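Local coordinates for protein 2-dehydropantoate 2-reductase (Enterococcus faecium DO, PDB 5X20) that probably catalyses the NADPH-dependent reduction of 2-dehydropantoate (ketopantoate) to (R)-pantoate, a step on the way to pantothenate, and is seen here with NAD bound, at residues Asn47-Glu52 against Lys140-Gly145; Ser63-Glu68 against Ile90-Lys95; Gln82-Leu87 against Glu110-Lys115. All coordinates share one frame; numbering follows the deposited sequence.

Interaction 1: residues Asn47-Glu52 against Lys140-Gly145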
loop_
_atom_site.group_PDB
_atom_site.type_symbol
_atom_site.label_atom_id
_atom_site.label_comp_id
_atom_site.label_asym_id
_atom_site.label_seq_id
_atom_site.Cartn_x
_atom_site.Cartn_y
_atom_site.Cartn_z
ATOM N N ASN A 47 2.700 2.890 33.021
ATOM C CA ASN A 47 4.037 3.393 32.965
ATOM C C ASN A 47 3.865 4.849 32.583
ATOM O O ASN A 47 3.640 5.168 31.419
ATOM C CB ASN A 47 4.890 2.634 31.959
ATOM C CG ASN A 47 6.318 3.139 31.903
ATOM O OD1 ASN A 47 6.667 4.167 32.490
ATOM N ND2 ASN A 47 7.137 2.446 31.157
ATOM N N PHE A 48 3.937 5.727 33.576
ATOM C CA PHE A 48 3.717 7.146 33.349
ATOM C C PHE A 48 5.028 7.919 33.392
ATOM O O PHE A 48 5.555 8.224 34.461
ATOM C CB PHE A 48 2.725 7.699 34.389
ATOM C CG PHE A 48 2.063 9.003 34.000
ATOM C CD1 PHE A 48 2.545 9.773 32.952
ATOM C CD2 PHE A 48 0.955 9.458 34.702
ATOM C CE1 PHE A 48 1.929 10.968 32.613
ATOM C CE2 PHE A 48 0.337 10.650 34.367
ATOM C CZ PHE A 48 0.825 11.407 33.321
ATOM N N ASN A 49 5.549 8.226 32.209
ATOM C CA ASN A 49 6.837 8.894 32.065
ATOM C C ASN A 49 7.969 8.155 32.753
ATOM O O ASN A 49 8.933 8.767 33.138
ATOM C CB ASN A 49 6.733 10.326 32.549
ATOM C CG ASN A 49 5.753 11.118 31.693
ATOM O OD1 ASN A 49 5.710 10.958 30.481
ATOM N ND2 ASN A 49 4.929 11.929 32.315
ATOM N N GLY A 50 7.872 6.831 32.827
ATOM C CA GLY A 50 8.928 5.968 33.385
ATOM C C GLY A 50 8.564 5.358 34.694
ATOM O O GLY A 50 9.178 4.375 35.124
ATOM N N LYS A 51 7.580 5.965 35.363
ATOM C CA LYS A 51 7.236 5.570 36.728
ATOM C C LYS A 51 6.003 4.740 36.753
ATOM O O LYS A 51 5.017 5.127 36.180
ATOM C CB LYS A 51 7.017 6.792 37.620
ATOM C CG LYS A 51 8.337 7.420 38.046
ATOM C CD LYS A 51 8.565 7.082 39.532
ATOM C CE LYS A 51 7.905 8.175 40.369
ATOM N NZ LYS A 51 7.310 7.651 41.614
ATOM N N GLU A 52 6.069 3.611 37.444
ATOM C CA GLU A 52 4.932 2.768 37.621
ATOM C C GLU A 52 3.946 3.417 38.575
ATOM O O GLU A 52 4.281 3.836 39.642
ATOM C CB GLU A 52 5.354 1.377 38.081
ATOM C CG GLU A 52 6.155 0.594 37.023
ATOM C CD GLU A 52 5.360 0.271 35.697
ATOM O OE1 GLU A 52 4.077 0.230 35.688
ATOM O OE2 GLU A 52 6.017 0.051 34.647
ATOM N N LYS A 140 0.808 2.873 28.707
ATOM C CA LYS A 140 2.104 3.461 28.691
ATOM C C LYS A 140 1.932 4.895 28.197
ATOM O O LYS A 140 1.351 5.130 27.134
ATOM C CB LYS A 140 2.965 2.655 27.764
ATOM C CG LYS A 140 4.423 2.947 27.803
ATOM C CD LYS A 140 4.831 2.879 26.343
ATOM C CE LYS A 140 5.364 1.515 26.054
ATOM N NZ LYS A 140 5.627 1.387 24.608
ATOM N N LEU A 141 2.380 5.862 29.005
ATOM C CA LEU A 141 2.183 7.284 28.705
ATOM C C LEU A 141 3.530 7.997 28.696
ATOM O O LEU A 141 4.154 8.124 29.750
ATOM C CB LEU A 141 1.269 7.889 29.756
ATOM C CG LEU A 141 -0.038 7.147 30.022
ATOM C CD1 LEU A 141 -0.712 7.695 31.274
ATOM C CD2 LEU A 141 -0.986 7.261 28.831
ATOM N N PHE A 142 3.957 8.453 27.525
ATOM C CA PHE A 142 5.185 9.223 27.344
ATOM C C PHE A 142 4.941 10.485 26.470
ATOM O O PHE A 142 3.924 10.640 25.818
ATOM C CB PHE A 142 6.309 8.382 26.707
ATOM C CG PHE A 142 6.991 7.451 27.673
ATOM C CD1 PHE A 142 7.975 7.920 28.525
ATOM C CD2 PHE A 142 6.593 6.120 27.790
ATOM C CE1 PHE A 142 8.583 7.087 29.440
ATOM C CE2 PHE A 142 7.196 5.282 28.709
ATOM C CZ PHE A 142 8.203 5.762 29.548
ATOM N N GLY A 143 5.869 11.427 26.549
ATOM C CA GLY A 143 5.865 12.611 25.721
ATOM C C GLY A 143 5.057 13.751 26.271
ATOM O O GLY A 143 4.537 13.717 27.394
ATOM N N SER A 144 5.000 14.791 25.466
ATOM C CA SER A 144 4.243 15.980 25.775
ATOM C C SER A 144 3.026 15.985 24.852
ATOM O O SER A 144 2.803 15.034 24.100
ATOM C CB SER A 144 5.099 17.231 25.554
ATOM O OG SER A 144 5.679 17.118 24.242
ATOM N N GLY A 145 2.243 17.042 24.947
ATOM C CA GLY A 145 1.086 17.147 24.135
ATOM C C GLY A 145 0.322 18.433 24.353
ATOM O O GLY A 145 0.743 19.311 25.093
#
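The ring of Phe48 carries the CD1 methyl of Leu141 over the centre of one face. This is a CH-pi contact, with CD1 4.1 Å from the ring centroid and 9° off the ring normal. Leu141 CB packs at Phe48 CD1. The ring of Phe142 is held differently. The backbone N of Asn49 lies over one of its faces, offset toward the rim. Lys140 CD sits at its edge, in the plane. The side-chain amide of Asn47 meets the CE2 and CZ end of the ring, with the amide and ring planes 76° apart, so the two groups do not stack. Asn47 ND2 comes to 3.7 Å from Phe142 CE2. CG of Asn47 stands anti to the backbone N (chi1 -179°), which carries the amide toward the Phe142 ring. Its OD1 also takes a weak hydrogen bond from Gly50 N.

Two strands pair here in parallel, 44-48 with 138-141. Asn47 lies beside Lys140 and Phe48 beside Leu141. They are the middle strands of a small four-stranded mixed sheet. Leu141 N donates to Asn47 O at 2.8 Å. Asn49 N then donates to Leu141 O, also at 2.8 Å, and carries the pairing past the end of strand 44-48. A type I' turn from Phe48 to Lys51 leads into strand 51-55. Phe48 N bonds to Lys51 O and Lys51 N to Phe48 O, so the turn closes a hairpin. Gly50 has backbone angles at which a side chain would press on the preceding carbonyl. Phe142 CZ lies 3.5 Å from Gly50 N. On the sheet face of Phe48 and Leu141 lies helix 10-21: Phe48 touches Leu17, Met18 and Gln21, and Leu141 touches Arg14.

Interaction 2: residues Ser63-Glu68 against Ile90-Lys95; sequences SEVEKE and IQSLIK
With CG1 of Val65 anti to the backbone N (chi1 170°) and CG2 anti to the carbonyl carbon, the two methyls go to different partners. Val65 CG1 meets CD1 of Leu93 at 3.9 Å. Val65 CG2 meets CG2 of Ile90 at 4.0 Å. The side chains of Val65 and Leu93 cross at about a right angle. Lys95 bends at chi2 (-60°), and the bend folds its chain back over the preceding turn. Lys95 NZ then reaches Ser92 O at 2.8 Å, approaching almost in line with the carbonyl bond. Lys95 NZ also gives a weak hydrogen bond to Lys67 O at 3.0 Å. Ser92 packs on Lys67, with Ser92 CB 3.7 Å from Lys67 CB.

Residues 63-68 form an irregular loop that leads from strand 59-61 toward strand 73-76. Residues 91-93 make a 3-10 turn between helix 83-90 and strand 99-102. Ile29 of strand 25-30 touches Val65, Ile90 and Leu93, so the apolar side of the contact rests on the large sheet of the Rossmann-type domain. On the polar side, the ammonium group of Lys95 is held by two carbonyl oxygens. One belongs to its own turn, and the other, bound weakly, lies across the contact. Glu68 OE2 stays 7.0 Å from Lys95 NZ, too far for a salt bridge, so backbone carbonyls rather than a carboxylate hold this charge here.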
loop_
_atom_site.group_PDB
_atom_site.type_symbol
_atom_site.label_atom_id
_atom_site.label_comp_id
_atom_site.label_asym_id
_atom_site.label_seq_id
_atom_site.Cartn_x
_atom_site.Cartn_y
_atom_site.Cartn_z
ATOM N N SER A 63 -22.630 -0.517 28.728
ATOM C CA SER A 63 -24.025 -1.024 28.720
ATOM C C SER A 63 -24.699 -1.010 30.122
ATOM O O SER A 63 -25.927 -1.111 30.231
ATOM C CB SER A 63 -24.061 -2.437 28.144
ATOM O OG SER A 63 -23.328 -3.286 28.998
ATOM N N GLU A 64 -23.913 -0.811 31.176
ATOM C CA GLU A 64 -24.419 -0.777 32.547
ATOM C C GLU A 64 -24.430 0.592 33.168
ATOM O O GLU A 64 -24.524 0.733 34.373
ATOM C CB GLU A 64 -23.641 -1.727 33.424
ATOM C CG GLU A 64 -23.594 -3.091 32.770
ATOM C CD GLU A 64 -22.842 -4.119 33.570
ATOM O OE1 GLU A 64 -22.021 -3.732 34.434
ATOM O OE2 GLU A 64 -23.081 -5.319 33.290
ATOM N N VAL A 65 -24.352 1.621 32.364
ATOM C CA VAL A 65 -24.389 2.978 32.930
ATOM C C VAL A 65 -25.750 3.316 33.616
ATOM O O VAL A 65 -26.837 2.970 33.133
ATOM C CB VAL A 65 -24.065 3.986 31.828
ATOM C CG1 VAL A 65 -24.317 5.394 32.300
ATOM C CG2 VAL A 65 -22.618 3.846 31.390
ATOM N N GLU A 66 -25.715 3.994 34.747
ATOM C CA GLU A 66 -26.988 4.245 35.399
ATOM C C GLU A 66 -27.738 5.491 34.909
ATOM O O GLU A 66 -27.199 6.596 34.947
ATOM C CB GLU A 66 -26.826 4.260 36.928
ATOM C CG GLU A 66 -27.565 3.135 37.645
ATOM C CD GLU A 66 -26.673 1.950 37.976
ATOM O OE1 GLU A 66 -25.450 2.146 38.140
ATOM O OE2 GLU A 66 -27.195 0.818 38.076
ATOM N N LYS A 67 -28.984 5.319 34.452
ATOM C CA LYS A 67 -29.845 6.452 34.048
ATOM C C LYS A 67 -30.005 7.382 35.265
ATOM O O LYS A 67 -30.270 8.576 35.111
ATOM C CB LYS A 67 -31.213 5.986 33.523
ATOM C CG LYS A 67 -31.308 4.505 33.160
ATOM C CD LYS A 67 -31.964 4.267 31.803
ATOM C CE LYS A 67 -32.109 2.777 31.513
ATOM N NZ LYS A 67 -33.527 2.404 31.239
ATOM N N GLU A 68 -29.837 6.826 36.465
ATOM C CA GLU A 68 -29.754 7.620 37.677
ATOM C C GLU A 68 -28.406 8.377 37.744
ATOM O O GLU A 68 -28.314 9.463 38.326
ATOM C CB GLU A 68 -29.907 6.707 38.917
ATOM C CG GLU A 68 -31.205 5.891 38.935
ATOM C CD GLU A 68 -32.454 6.765 39.023
ATOM O OE1 GLU A 68 -33.546 6.285 38.649
ATOM O OE2 GLU A 68 -32.341 7.929 39.468
ATOM N N ILE A 90 -24.808 5.483 26.600
ATOM C CA ILE A 90 -24.638 6.384 27.719
ATOM C C ILE A 90 -25.542 7.606 27.632
ATOM O O ILE A 90 -25.348 8.583 28.371
ATOM C CB ILE A 90 -23.149 6.861 27.838
ATOM C CG1 ILE A 90 -22.747 7.795 26.701
ATOM C CG2 ILE A 90 -22.219 5.658 27.867
ATOM C CD1 ILE A 90 -21.526 8.625 26.986
ATOM N N GLN A 91 -26.512 7.596 26.718
ATOM C CA GLN A 91 -27.335 8.796 26.516
ATOM C C GLN A 91 -27.993 9.300 27.780
ATOM O O GLN A 91 -28.083 10.507 28.019
ATOM C CB GLN A 91 -28.341 8.655 25.374
ATOM C CG GLN A 91 -28.253 9.831 24.414
ATOM C CD GLN A 91 -29.585 10.248 23.825
ATOM O OE1 GLN A 91 -30.573 9.516 23.887
ATOM N NE2 GLN A 91 -29.609 11.434 23.236
ATOM N N SER A 92 -28.437 8.359 28.593
ATOM C CA SER A 92 -29.090 8.694 29.844
ATOM C C SER A 92 -28.223 9.575 30.723
ATOM O O SER A 92 -28.719 10.163 31.671
ATOM C CB SER A 92 -29.463 7.441 30.604
ATOM O OG SER A 92 -28.304 6.758 31.067
ATOM N N LEU A 93 -26.931 9.622 30.447
ATOM C CA LEU A 93 -26.008 10.473 31.199
ATOM C C LEU A 93 -25.987 11.884 30.687
ATOM O O LEU A 93 -25.438 12.764 31.328
ATOM C CB LEU A 93 -24.615 9.930 31.026
ATOM C CG LEU A 93 -23.697 9.797 32.191
ATOM C CD1 LEU A 93 -24.436 9.121 33.317
ATOM C CD2 LEU A 93 -22.491 8.981 31.753
ATOM N N ILE A 94 -26.537 12.067 29.496
ATOM C CA ILE A 94 -26.528 13.373 28.894
ATOM C C ILE A 94 -27.712 14.189 29.369
ATOM O O ILE A 94 -28.823 14.088 28.848
ATOM C CB ILE A 94 -26.488 13.341 27.341
ATOM C CG1 ILE A 94 -26.079 11.950 26.814
ATOM C CG2 ILE A 94 -25.622 14.488 26.819
ATOM C CD1 ILE A 94 -24.901 11.902 25.856
ATOM N N LYS A 95 -27.438 14.988 30.385
ATOM C CA LYS A 95 -28.415 15.902 30.967
ATOM C C LYS A 95 -28.287 17.322 30.409
ATOM O O LYS A 95 -27.398 17.625 29.613
ATOM C CB LYS A 95 -28.213 16.025 32.481
ATOM C CG LYS A 95 -27.896 14.738 33.210
ATOM C CD LYS A 95 -29.006 13.687 33.056
ATOM C CE LYS A 95 -29.109 12.738 34.262
ATOM N NZ LYS A 95 -29.602 11.350 34.044
#

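Interaction 3: residues Gln82-Leu87 against Glu110-Lys115. With NAD (nicotinamide-adenine-dinucleotide), chain G.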
loop_
_atom_site.group_PDB
_atom_site.type_symbol
_atom_site.label_atom_id
_atom_site.label_comp_id
_atom_site.label_asym_id
_atom_site.label_seq_id
_atom_site.Cartn_x
_atom_site.Cartn_y
_atom_site.Cartn_z
ATOM N N GLN A 82 -16.512 3.092 17.235
ATOM C CA GLN A 82 -17.242 2.766 18.439
ATOM C C GLN A 82 -18.082 3.952 18.944
ATOM O O GLN A 82 -18.836 3.814 19.861
ATOM C CB GLN A 82 -16.279 2.338 19.548
ATOM C CG GLN A 82 -15.314 1.228 19.224
ATOM C CD GLN A 82 -14.112 1.258 20.162
ATOM O OE1 GLN A 82 -13.534 2.310 20.395
ATOM N NE2 GLN A 82 -13.736 0.093 20.720
ATOM N N LEU A 83 -17.934 5.123 18.347
ATOM C CA LEU A 83 -18.511 6.343 18.895
ATOM C C LEU A 83 -20.035 6.319 19.000
ATOM O O LEU A 83 -20.579 6.699 20.017
ATOM C CB LEU A 83 -18.074 7.534 18.072
ATOM C CG LEU A 83 -18.614 8.858 18.518
ATOM C CD1 LEU A 83 -18.130 9.212 19.901
ATOM C CD2 LEU A 83 -18.167 9.946 17.551
ATOM N N GLU A 84 -20.708 5.911 17.941
ATOM C CA GLU A 84 -22.145 5.899 17.945
ATOM C C GLU A 84 -22.725 4.964 19.032
ATOM O O GLU A 84 -23.598 5.332 19.792
ATOM C CB GLU A 84 -22.678 5.511 16.565
ATOM C CG GLU A 84 -24.193 5.493 16.497
ATOM C CD GLU A 84 -24.783 5.593 15.102
ATOM O OE1 GLU A 84 -24.464 4.684 14.298
ATOM O OE2 GLU A 84 -25.632 6.516 14.864
ATOM N N LYS A 85 -22.287 3.733 19.023
ATOM C CA LYS A 85 -22.741 2.766 19.977
ATOM C C LYS A 85 -22.467 3.263 21.402
ATOM O O LYS A 85 -23.312 3.099 22.286
ATOM C CB LYS A 85 -22.090 1.410 19.659
ATOM C CG LYS A 85 -22.284 0.326 20.676
ATOM C CD LYS A 85 -23.674 -0.211 20.654
ATOM C CE LYS A 85 -23.800 -1.487 21.453
ATOM N NZ LYS A 85 -25.189 -1.593 21.971
ATOM N N MET A 86 -21.336 3.916 21.618
ATOM C CA MET A 86 -21.018 4.434 22.936
ATOM C C MET A 86 -22.025 5.514 23.337
ATOM O O MET A 86 -22.508 5.515 24.475
ATOM C CB MET A 86 -19.586 5.008 23.008
ATOM C CG MET A 86 -19.269 5.804 24.266
ATOM S SD MET A 86 -19.200 4.814 25.766
ATOM C CE MET A 86 -17.649 3.934 25.536
ATOM N N LEU A 87 -22.332 6.420 22.402
ATOM C CA LEU A 87 -23.309 7.452 22.647
ATOM C C LEU A 87 -24.701 6.850 22.935
ATOM O O LEU A 87 -25.415 7.375 23.788
ATOM C CB LEU A 87 -23.369 8.447 21.505
ATOM C CG LEU A 87 -22.185 9.406 21.455
ATOM C CD1 LEU A 87 -22.108 10.104 20.122
ATOM C CD2 LEU A 87 -22.247 10.433 22.579
ATOM N N GLU A 110 -18.926 15.556 14.947
ATOM C CA GLU A 110 -20.077 16.402 15.364
ATOM C C GLU A 110 -21.413 15.867 14.869
ATOM O O GLU A 110 -22.435 15.999 15.536
ATOM C CB GLU A 110 -20.037 17.847 14.798
ATOM C CG GLU A 110 -18.698 18.416 14.640
ATOM C CD GLU A 110 -17.987 18.060 13.338
ATOM O OE1 GLU A 110 -18.206 18.736 12.333
ATOM O OE2 GLU A 110 -17.111 17.176 13.403
ATOM N N ASP A 111 -21.442 15.387 13.639
ATOM C CA ASP A 111 -22.733 14.981 13.067
ATOM C C ASP A 111 -23.360 13.848 13.883
ATOM O O ASP A 111 -24.529 13.856 14.131
ATOM C CB ASP A 111 -22.563 14.623 11.603
ATOM C CG ASP A 111 -22.039 15.841 10.786
ATOM O OD1 ASP A 111 -22.463 17.003 11.067
ATOM O OD2 ASP A 111 -21.158 15.644 9.906
ATOM N N ILE A 112 -22.553 12.927 14.333
ATOM C CA ILE A 112 -23.028 11.837 15.099
ATOM C C ILE A 112 -23.385 12.334 16.488
ATOM O O ILE A 112 -24.366 11.906 17.070
ATOM C CB ILE A 112 -21.890 10.759 15.196
ATOM C CG1 ILE A 112 -21.465 10.239 13.788
ATOM C CG2 ILE A 112 -22.339 9.510 15.866
ATOM C CD1 ILE A 112 -19.981 10.274 13.396
ATOM N N ILE A 113 -22.530 13.205 17.032
ATOM C CA ILE A 113 -22.712 13.664 18.397
ATOM C C ILE A 113 -24.025 14.474 18.511
ATOM O O ILE A 113 -24.740 14.355 19.504
ATOM C CB ILE A 113 -21.523 14.464 18.879
ATOM C CG1 ILE A 113 -20.303 13.553 18.941
ATOM C CG2 ILE A 113 -21.782 15.034 20.253
ATOM C CD1 ILE A 113 -18.992 14.312 19.119
ATOM N N GLU A 114 -24.356 15.224 17.473
ATOM C CA GLU A 114 -25.595 15.985 17.401
ATOM C C GLU A 114 -26.877 15.153 17.352
ATOM O O GLU A 114 -27.959 15.675 17.645
ATOM C CB GLU A 114 -25.616 16.873 16.168
ATOM C CG GLU A 114 -24.838 18.170 16.368
ATOM C CD GLU A 114 -24.296 18.760 15.062
ATOM O OE1 GLU A 114 -24.864 18.489 13.996
ATOM O OE2 GLU A 114 -23.261 19.485 15.076
ATOM N N LYS A 115 -26.779 13.863 17.066
ATOM C CA LYS A 115 -27.929 12.984 17.217
ATOM C C LYS A 115 -28.272 12.641 18.651
ATOM O O LYS A 115 -29.379 12.207 18.899
ATOM C CB LYS A 115 -27.776 11.698 16.420
ATOM C CG LYS A 115 -27.086 11.883 15.114
ATOM C CD LYS A 115 -27.641 11.106 13.960
ATOM C CE LYS A 115 -27.631 9.598 14.222
ATOM N NZ LYS A 115 -27.280 8.822 12.968
HETATM P PA NAD G . -7.786 2.597 21.979
HETATM O O1A NAD G . -7.958 1.626 20.852
HETATM O O2A NAD G . -6.660 2.421 22.996
HETATM O O5B NAD G . -9.133 2.588 22.832
HETATM C C5B NAD G . -10.390 2.751 22.213
HETATM C C4B NAD G . -11.437 1.846 22.839
HETATM O O4B NAD G . -11.188 0.557 22.331
HETATM C C3B NAD G . -11.365 1.725 24.359
HETATM O O3B NAD G . -12.663 1.564 24.849
HETATM C C2B NAD G . -10.594 0.466 24.565
HETATM O O2B NAD G . -10.777 -0.197 25.808
HETATM C C1B NAD G . -11.142 -0.329 23.403
HETATM N N9A NAD G . -10.205 -1.400 23.092
HETATM C C8A NAD G . -8.895 -1.280 22.931
HETATM N N7A NAD G . -8.351 -2.476 22.693
HETATM C C5A NAD G . -9.334 -3.373 22.723
HETATM C C6A NAD G . -9.430 -4.826 22.562
HETATM N N6A NAD G . -8.337 -5.585 22.299
HETATM N N1A NAD G . -10.649 -5.347 22.702
HETATM C C2A NAD G . -11.748 -4.617 22.939
HETATM N N3A NAD G . -11.758 -3.292 23.128
HETATM C C4A NAD G . -10.572 -2.644 23.015
HETATM O O3 NAD G . -7.736 3.995 21.220
HETATM P PN NAD G . -6.951 5.330 21.639
HETATM O O1N NAD G . -5.513 5.109 21.152
HETATM O O2N NAD G . -7.200 5.803 23.044
HETATM O O5D NAD G . -7.573 6.337 20.563
HETATM C C5D NAD G . -8.759 7.056 20.876
HETATM C C4D NAD G . -8.929 8.274 19.960
HETATM O O4D NAD G . -7.825 9.174 20.185
HETATM C C3D NAD G . -8.829 7.802 18.523
HETATM O O3D NAD G . -9.710 8.505 17.669
HETATM C C2D NAD G . -7.371 8.061 18.156
HETATM O O2D NAD G . -7.148 8.224 16.750
HETATM C C1D NAD G . -7.105 9.321 18.957
HETATM N N1N NAD G . -5.709 9.618 19.245
HETATM C C2N NAD G . -4.918 8.633 19.731
HETATM C C3N NAD G . -3.562 8.905 19.986
HETATM C C7N NAD G . -2.622 7.884 20.589
HETATM O O7N NAD G . -1.458 8.206 20.788
HETATM N N7N NAD G . -3.058 6.709 21.054
HETATM C C4N NAD G . -3.101 10.220 19.782
HETATM C C5N NAD G . -3.992 11.235 19.331
HETATM C C6N NAD G . -5.300 10.936 19.094
#
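Between 82-87 and 110-115 the backbones come nearest at Glu84 and Ile112, whose CA atoms are 6.6 Å apart, and Leu87 lies nearest to Ile113. Ile112 points toward the first segment, and its CG2 lies 4.1 Å from Glu84 CB. CG2 stands anti to the backbone N, which turns this methyl to the backbone side of Glu84. Leu87 CD1 packs against both isoleucines. Leu87 CD1 is 4.0 Å from Ile113 CA, and close to Ile113 CG1 and Ile112 CG2. Leu83 CD2 makes a looser contact with Ile113 CG1 at 4.4 Å. Leu76 of strand 73-76 touches Leu83, Leu87 and Ile113, so this apolar patch continues into the sheet.

A long salt bridge also links the two segments. Glu84 is extended, and its OE2 lies 3.4 Å from Lys115 NZ, with a weak hydrogen bond. A glycerol, probably from the crystallisation liquor, also bonds to Glu84 OE2.

Gln82 turns to the cofactor. Gln82 NE2 donates to O4B of the NAD adenosine ribose at 3.1 Å, with an angle of 162°. Its OE1 takes a hydrogen bond from Lys79 N, which should help fix which way the amide faces. Lys79 is another NAD-binding residue. The two helices follow the parallel strands 73-76 and 99-102 and pack side by side against the sheet. This is the layered arrangement of a Rossmann-type dinucleotide-binding domain, with the cofactor-binding Gln82 near the N-terminal end of helix 83-90.

How the interactions relate
From the N terminus, the chain first passes 47-52, which waits for its partner until 140-145. Interaction 1 therefore closes a long loop of 87 residues, and interactions 2 and 3 both fall within it. Residues 63-68 come next, then 82-87, then 90-95 and 110-115. Interaction 2 closes a loop of 21 residues and interaction 3 one of 22, and the two cross along the chain. Their centres are 14 Å apart, and helix 83-90 runs from one to the other. Interaction 1 lies about 32 Å from interaction 2 and about 30 Å from interaction 3, between centres. It joins strands of the small sheet, while the others tie loops and helices around the large Rossmann-type sheet.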